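Local atomic coordinates of phospholethanolamine N-methyltransferase 2 (Haemonchus contortus, PDB entry 4KRI), a protein that probably catalyses S-adenosylmethionine-dependent methylation of phosphomonomethylethanolamine on the nematode route to phosphocholine. Residues Met220-Gln224 and Phe244-Val248. Numbering follows the deposited sequence.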
ATOM      1  N   MET A 220      18.309  15.147   8.304  1.00 29.85           N
ATOM      2  CA  MET A 220      17.701  14.889   7.002  1.00 29.28           C
ATOM      3  C   MET A 220      17.633  16.204   6.242  1.00 30.79           C
ATOM      4  O   MET A 220      17.534  17.274   6.852  1.00 32.84           O
ATOM      5  CB  MET A 220      16.314  14.265   7.175  1.00 27.77           C
ATOM      6  CG  MET A 220      16.372  12.900   7.877  1.00 30.19           C
ATOM      7  SD  MET A 220      14.797  12.015   7.846  1.00 37.29           S
ATOM      8  CE  MET A 220      13.837  13.155   8.808  1.00 26.05           C
ATOM      9  N   LYS A 221      17.705  16.136   4.915  1.00 28.95           N
ATOM     10  CA  LYS A 221      17.733  17.352   4.112  1.00 29.63           C
ATOM     11  C   LYS A 221      16.564  17.436   3.150  1.00 23.72           C
ATOM     12  O   LYS A 221      16.049  16.416   2.695  1.00 24.30           O
ATOM     13  CB  LYS A 221      19.060  17.468   3.355  1.00 33.80           C
ATOM     14  CG  LYS A 221      20.263  17.604   4.290  1.00 44.81           C
ATOM     15  CD  LYS A 221      21.563  17.809   3.530  1.00 54.33           C
ATOM     16  CE  LYS A 221      21.497  19.040   2.644  1.00 64.54           C
ATOM     17  NZ  LYS A 221      22.862  19.525   2.281  1.00 69.60           N
ATOM     18  N   THR A 222      16.151  18.663   2.852  1.00 27.74           N
ATOM     19  CA  THR A 222      15.089  18.907   1.894  1.00 25.77           C
ATOM     20  C   THR A 222      15.359  18.176   0.587  1.00 25.72           C
ATOM     21  O   THR A 222      16.468  18.239   0.045  1.00 29.33           O
ATOM     22  CB  THR A 222      14.968  20.411   1.593  1.00 32.58           C
ATOM     23  OG1 THR A 222      14.732  21.105   2.824  1.00 35.30           O
ATOM     24  CG2 THR A 222      13.828  20.673   0.631  1.00 35.93           C
ATOM     25  N   GLY A 223      14.357  17.463   0.089  1.00 23.88           N
ATOM     26  CA  GLY A 223      14.471  16.865  -1.226  1.00 29.11           C
ATOM     27  C   GLY A 223      14.977  15.432  -1.207  1.00 25.88           C
ATOM     28  O   GLY A 223      14.915  14.746  -2.239  1.00 27.27           O
ATOM     29  N   GLN A 224      15.495  14.974  -0.071  1.00 21.43           N
ATOM     30  CA  GLN A 224      15.867  13.563   0.027  1.00 19.31           C
ATOM     31  C   GLN A 224      14.637  12.669  -0.118  1.00 25.78           C
ATOM     32  O   GLN A 224      13.507  13.103   0.129  1.00 25.50           O
ATOM     33  CB  GLN A 224      16.654  13.263   1.312  1.00 21.62           C
ATOM     34  CG  GLN A 224      18.056  13.898   1.281  1.00 23.43           C
ATOM     35  CD  GLN A 224      18.862  13.614   2.525  1.00 28.69           C
ATOM     36  OE1 GLN A 224      18.368  13.751   3.649  1.00 29.45           O
ATOM     37  NE2 GLN A 224      20.118  13.198   2.336  1.00 35.70           N
ATOM     38  N   PHE A 244      10.095  18.243   7.185  1.00 26.48           N
ATOM     39  CA  PHE A 244      11.480  18.123   6.743  1.00 24.56           C
ATOM     40  C   PHE A 244      11.678  18.372   5.254  1.00 27.15           C
ATOM     41  O   PHE A 244      12.815  18.426   4.785  1.00 27.79           O
ATOM     42  CB  PHE A 244      12.029  16.745   7.124  1.00 22.94           C
ATOM     43  CG  PHE A 244      12.021  16.485   8.603  1.00 27.57           C
ATOM     44  CD1 PHE A 244      13.089  16.882   9.393  1.00 30.94           C
ATOM     45  CD2 PHE A 244      10.941  15.848   9.207  1.00 27.83           C
ATOM     46  CE1 PHE A 244      13.086  16.650  10.756  1.00 35.55           C
ATOM     47  CE2 PHE A 244      10.931  15.614  10.566  1.00 31.55           C
ATOM     48  CZ  PHE A 244      12.008  16.009  11.343  1.00 30.45           C
ATOM     49  N   GLY A 245      10.592  18.519   4.501  1.00 20.43           N
ATOM     50  CA  GLY A 245      10.721  18.773   3.075  1.00 20.22           C
ATOM     51  C   GLY A 245      11.195  17.558   2.294  1.00 21.32           C
ATOM     52  O   GLY A 245      11.757  17.688   1.200  1.00 23.77           O
ATOM     53  N   LEU A 246      10.965  16.380   2.865  1.00 20.19           N
ATOM     54  CA  LEU A 246      11.315  15.135   2.193  1.00 22.58           C
ATOM     55  C   LEU A 246      10.332  14.865   1.062  1.00 23.48           C
ATOM     56  O   LEU A 246       9.162  15.255   1.137  1.00 21.95           O
ATOM     57  CB  LEU A 246      11.262  13.979   3.175  1.00 20.81           C
ATOM     58  CG  LEU A 246      12.318  14.030   4.281  1.00 22.16           C
ATOM     59  CD1 LEU A 246      12.122  12.876   5.244  1.00 25.11           C
ATOM     60  CD2 LEU A 246      13.682  13.956   3.636  1.00 24.25           C
ATOM     61  N   GLN A 247      10.817  14.200   0.015  1.00 21.31           N
ATOM     62  CA  GLN A 247       9.941  13.612  -0.990  1.00 17.14           C
ATOM     63  C   GLN A 247       9.620  12.206  -0.506  1.00 18.91           C
ATOM     64  O   GLN A 247      10.529  11.391  -0.273  1.00 23.16           O
ATOM     65  CB  GLN A 247      10.641  13.560  -2.345  1.00 20.08           C
ATOM     66  CG  GLN A 247       9.814  12.925  -3.445  1.00 25.17           C
ATOM     67  CD  GLN A 247      10.500  13.011  -4.790  1.00 37.52           C
ATOM     68  OE1 GLN A 247      11.226  12.103  -5.189  1.00 49.80           O
ATOM     69  NE2 GLN A 247      10.280  14.112  -5.492  1.00 41.15           N
ATOM     70  N   VAL A 248       8.336  11.925  -0.317  1.00 17.91           N
ATOM     71  CA  VAL A 248       7.937  10.693   0.352  1.00 18.67           C
ATOM     72  C   VAL A 248       7.020   9.874  -0.528  1.00 22.78           C
ATOM     73  O   VAL A 248       6.034  10.387  -1.032  1.00 22.07           O
ATOM     74  CB  VAL A 248       7.183  10.969   1.666  1.00 22.61           C
ATOM     75  CG1 VAL A 248       6.910   9.650   2.377  1.00 22.15           C
ATOM     76  CG2 VAL A 248       7.981  11.914   2.558  1.00 24.25           C
TER
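Met220 lays its terminal methyl over one face of the Phe244 ring: CE sits 3.8 Å from the ring centroid, only 10° off the normal, a CH-pi contact in which the methyl rather than the sulfur makes the close approach. The bend at the end of the methionine chain (chi3 -64°) turns CE onto the ring and leaves SD higher above the same face, as the more distant partner of a Met-aromatic pair. That sulfur instead meets Leu246, at 3.8 Å from CD1, the two side chains running nearly perpendicular to each other. The other leucine branch, CD2, lies beneath the turn of 220-224, 3.5 Å from Lys221 O and close to both the carbonyl oxygen and CB of Gln224.

Two backbone bonds join the segments on either side of Leu246 in sequence. Gly223 N donates to Gly245 O at 2.8 Å, and Gln247 N donates to Gln224 O at 2.9 Å.

The turn that presents these groups is a type II beta turn from Lys221 to Gln224, with Gly223 at the position of positive phi. Gln224 N closes it by donating to Lys221 O at 3.2 Å, and the Gln224 side chain ties the same two residues again: its OE1 accepts from Lys221 N at 2.8 Å and also bonds Tyr292 OH on strand 290-296. Opposite the turn, Gly245, the first residue past helix 235-244, also has positive phi, while Leu211 and Leu214 of helix 206-215 pack against Phe244. Gln247 continues the pairing through a backbone bond with Met226, as the parallel strands 225-229 and 247-252 begin. The contact thus joins the entries of two neighbouring parallel strands, linked by helix 235-244, in a beta-alpha-beta unit of the Rossmann-like methyltransferase fold.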